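Local coordinates for protein Two-component system sensor histidine kinase (Bacteroides thetaiotaomicron, PDB 3OTT) that probably senses saccharides through its extracellular beta-propellers and beta-sandwich region and, as a putative histidine kinase, relays the signal by ATP-dependent phosphorylation, at residues Asn194-Asp199 with Ser233-Leu239. Numbering follows the deposited sequence.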
ATOM      1  N   ASN B 194      -3.389  -1.319  33.833  1.00 21.31           N
ATOM      2  CA  ASN B 194      -2.060  -1.850  33.552  1.00 20.87           C
ATOM      3  C   ASN B 194      -1.799  -2.019  32.094  1.00 20.39           C
ATOM      4  O   ASN B 194      -0.617  -2.094  31.674  1.00 20.23           O
ATOM      5  CB  ASN B 194      -1.872  -3.276  34.085  1.00 22.20           C
ATOM      6  CG  ASN B 194      -2.186  -3.427  35.529  1.00 26.33           C
ATOM      7  OD1 ASN B 194      -1.693  -2.673  36.377  1.00 30.99           O
ATOM      8  ND2 ASN B 194      -3.009  -4.437  35.841  1.00 30.53           N
ATOM      9  N   SER B 195      -2.855  -2.166  31.291  1.00 18.83           N
ATOM     10  CA  SER B 195      -2.590  -2.640  29.915  1.00 18.32           C
ATOM     11  C   SER B 195      -3.686  -2.267  28.925  1.00 17.12           C
ATOM     12  O   SER B 195      -4.883  -2.293  29.307  1.00 16.19           O
ATOM     13  CB  SER B 195      -2.429  -4.171  29.928  1.00 18.41           C
ATOM     14  OG  SER B 195      -2.021  -4.595  28.658  1.00 24.22           O
ATOM     15  N   LEU B 196      -3.266  -1.942  27.689  1.00 13.48           N
ATOM     16  CA  LEU B 196      -4.126  -1.435  26.646  1.00 14.13           C
ATOM     17  C   LEU B 196      -3.756  -2.062  25.339  1.00 12.76           C
ATOM     18  O   LEU B 196      -2.579  -2.234  25.066  1.00 12.19           O
ATOM     19  CB  LEU B 196      -3.997   0.104  26.501  1.00 13.19           C
ATOM     20  CG  LEU B 196      -4.465   0.987  27.663  1.00 15.18           C
ATOM     21  CD1 LEU B 196      -4.224   2.520  27.367  1.00 11.15           C
ATOM     22  CD2 LEU B 196      -5.910   0.697  27.958  1.00 14.68           C
ATOM     23  N   LEU B 197      -4.744  -2.359  24.516  1.00 10.71           N
ATOM     24  CA  LEU B 197      -4.474  -2.980  23.231  1.00 12.60           C
ATOM     25  C   LEU B 197      -5.571  -2.649  22.232  1.00 14.69           C
ATOM     26  O   LEU B 197      -6.795  -2.866  22.485  1.00 14.56           O
ATOM     27  CB  LEU B 197      -4.339  -4.509  23.349  1.00 10.72           C
ATOM     28  CG  LEU B 197      -4.036  -5.249  22.019  1.00 14.36           C
ATOM     29  CD1 LEU B 197      -2.581  -5.107  21.520  1.00 11.55           C
ATOM     30  CD2 LEU B 197      -4.415  -6.726  22.089  1.00 13.91           C
ATOM     31  N   GLU B 198      -5.144  -2.156  21.087  1.00 16.20           N
ATOM     32  CA  GLU B 198      -6.077  -1.881  20.023  1.00 18.31           C
ATOM     33  C   GLU B 198      -6.361  -3.151  19.271  1.00 18.00           C
ATOM     34  O   GLU B 198      -5.465  -3.923  19.026  1.00 17.66           O
ATOM     35  CB  GLU B 198      -5.517  -0.874  19.058  1.00 18.88           C
ATOM     36  CG  GLU B 198      -6.514  -0.551  17.926  1.00 23.02           C
ATOM     37  CD  GLU B 198      -5.929   0.307  16.805  1.00 29.02           C
ATOM     38  OE1 GLU B 198      -4.677   0.240  16.524  1.00 32.61           O
ATOM     39  OE2 GLU B 198      -6.746   1.029  16.192  1.00 29.64           O
ATOM     40  N   ASP B 199      -7.624  -3.337  18.866  1.00 18.22           N
ATOM     41  CA  ASP B 199      -8.068  -4.502  18.093  1.00 17.36           C
ATOM     42  C   ASP B 199      -8.895  -3.979  16.919  1.00 16.88           C
ATOM     43  O   ASP B 199     -10.074  -3.693  17.097  1.00 16.27           O
ATOM     44  CB  ASP B 199      -8.987  -5.360  18.994  1.00 18.24           C
ATOM     45  CG  ASP B 199      -9.389  -6.694  18.360  1.00 18.58           C
ATOM     46  OD1 ASP B 199      -9.305  -6.826  17.130  1.00 21.86           O
ATOM     47  OD2 ASP B 199      -9.758  -7.636  19.108  1.00 18.01           O
ATOM     48  N   SER B 233      -5.045  -9.863  38.169  1.00 27.35           N
ATOM     49  CA  SER B 233      -4.963  -8.624  37.409  1.00 26.39           C
ATOM     50  C   SER B 233      -4.439  -8.943  36.030  1.00 25.07           C
ATOM     51  O   SER B 233      -3.657  -9.874  35.848  1.00 24.15           O
ATOM     52  CB  SER B 233      -4.045  -7.614  38.073  1.00 26.44           C
ATOM     53  OG  SER B 233      -2.849  -8.265  38.403  1.00 28.82           O
ATOM     54  N   ILE B 234      -4.913  -8.191  35.052  1.00 24.25           N
ATOM     55  CA  ILE B 234      -4.428  -8.325  33.731  1.00 23.82           C
ATOM     56  C   ILE B 234      -3.199  -7.453  33.590  1.00 23.59           C
ATOM     57  O   ILE B 234      -3.277  -6.234  33.787  1.00 25.63           O
ATOM     58  CB  ILE B 234      -5.452  -7.879  32.732  1.00 23.71           C
ATOM     59  CG1 ILE B 234      -6.739  -8.683  32.895  1.00 23.85           C
ATOM     60  CG2 ILE B 234      -4.907  -8.039  31.281  1.00 23.30           C
ATOM     61  CD1 ILE B 234      -6.705  -9.935  32.240  1.00 23.04           C
ATOM     62  N   LYS B 235      -2.072  -8.067  33.246  1.00 22.46           N
ATOM     63  CA  LYS B 235      -0.782  -7.356  33.115  1.00 20.88           C
ATOM     64  C   LYS B 235      -0.370  -7.083  31.673  1.00 19.92           C
ATOM     65  O   LYS B 235       0.429  -6.186  31.400  1.00 20.10           O
ATOM     66  CB  LYS B 235       0.328  -8.174  33.777  1.00 21.12           C
ATOM     67  CG  LYS B 235      -0.025  -8.629  35.160  1.00 24.11           C
ATOM     68  CD  LYS B 235       1.208  -8.979  35.994  1.00 28.78           C
ATOM     69  CE  LYS B 235       0.948  -8.812  37.517  1.00 35.08           C
ATOM     70  NZ  LYS B 235       0.244  -7.503  37.937  1.00 37.73           N
ATOM     71  N   SER B 236      -0.857  -7.879  30.737  1.00 17.98           N
ATOM     72  CA  SER B 236      -0.389  -7.725  29.361  1.00 17.71           C
ATOM     73  C   SER B 236      -1.408  -8.270  28.390  1.00 16.50           C
ATOM     74  O   SER B 236      -2.177  -9.142  28.737  1.00 16.84           O
ATOM     75  CB  SER B 236       0.935  -8.498  29.189  1.00 16.67           C
ATOM     76  OG  SER B 236       0.792  -9.818  29.757  1.00 20.53           O
ATOM     77  N   LEU B 237      -1.384  -7.796  27.154  1.00 15.98           N
ATOM     78  CA  LEU B 237      -2.446  -8.140  26.178  1.00 15.21           C
ATOM     79  C   LEU B 237      -1.743  -8.181  24.845  1.00 14.86           C
ATOM     80  O   LEU B 237      -0.873  -7.354  24.613  1.00 15.69           O
ATOM     81  CB  LEU B 237      -3.550  -7.072  26.129  1.00 13.37           C
ATOM     82  CG  LEU B 237      -4.371  -6.757  27.405  1.00 15.58           C
ATOM     83  CD1 LEU B 237      -5.176  -5.416  27.390  1.00 11.99           C
ATOM     84  CD2 LEU B 237      -5.371  -7.934  27.734  1.00 12.87           C
ATOM     85  N   ALA B 238      -2.137  -9.137  23.997  1.00 13.78           N
ATOM     86  CA  ALA B 238      -1.762  -9.234  22.582  1.00 12.36           C
ATOM     87  C   ALA B 238      -2.866 -10.010  21.855  1.00 12.49           C
ATOM     88  O   ALA B 238      -3.659 -10.751  22.487  1.00 11.74           O
ATOM     89  CB  ALA B 238      -0.408 -10.039  22.417  1.00 11.73           C
ATOM     90  N   LEU B 239      -2.837  -9.918  20.542  1.00 12.55           N
ATOM     91  CA  LEU B 239      -3.651 -10.726  19.641  1.00 16.17           C
ATOM     92  C   LEU B 239      -2.810 -11.721  18.859  1.00 17.90           C
ATOM     93  O   LEU B 239      -1.745 -11.339  18.322  1.00 18.42           O
ATOM     94  CB  LEU B 239      -4.312  -9.828  18.566  1.00 15.30           C
ATOM     95  CG  LEU B 239      -5.322  -8.807  19.156  1.00 18.46           C
ATOM     96  CD1 LEU B 239      -5.553  -7.691  18.117  1.00 21.03           C
ATOM     97  CD2 LEU B 239      -6.641  -9.501  19.565  1.00 12.87           C
TER
HETATM   98  O   HOH W   1       0.361  -5.073  26.750  1.00 27.52           O
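Strands 194-199 and 233-239, the first strands of two successive four-stranded blades in the N-terminal of the two beta-propellers, meet as neighbours around the central channel, packed through side chains with one direct hydrogen bond. Their axes run in roughly the same direction, 33° apart and 5.5 Å at closest approach. At one end the amide of Asn194 reaches across: ND2 gives a hydrogen bond to Ile234 O (2.7 Å, 154° at the hydrogen), the acceptor lying near the amide plane while the nitrogen sits above the carbonyl plane. Replacing Asn194 by alanine removes the amide and would probably leave Ile234 O without this donor and strip the strand pair of its direct hydrogen bond. Next along, Ser195 OG lies against Leu237 CG at 3.4 Å; with OG anti to its backbone N (chi1 -173°), the hydroxyl also meets a water, 3.1 Å away, that accepts from Leu237 N. Leucines then interlock: Leu197 and Leu237 touch CB to CB (3.9 Å), and Leu197 CD2 settles over the Ala238 backbone and against Leu239 CG (3.7 Å). The Leu239 and Asp199 side chains cross at about a right angle, with Leu239 CD2 3.7 Å from Asp199 OD2, an oxygen already held by Arg202 and Trp206. On the other side of strand 233-239, Ser236 and Ala238 pack on strand 281-286 of the following blade. The chemistry grades from a polar end, where the amide and the water satisfy backbone groups of strand 233-239, to an apolar leucine seam, consistent with innermost strands that meet mainly through side chains.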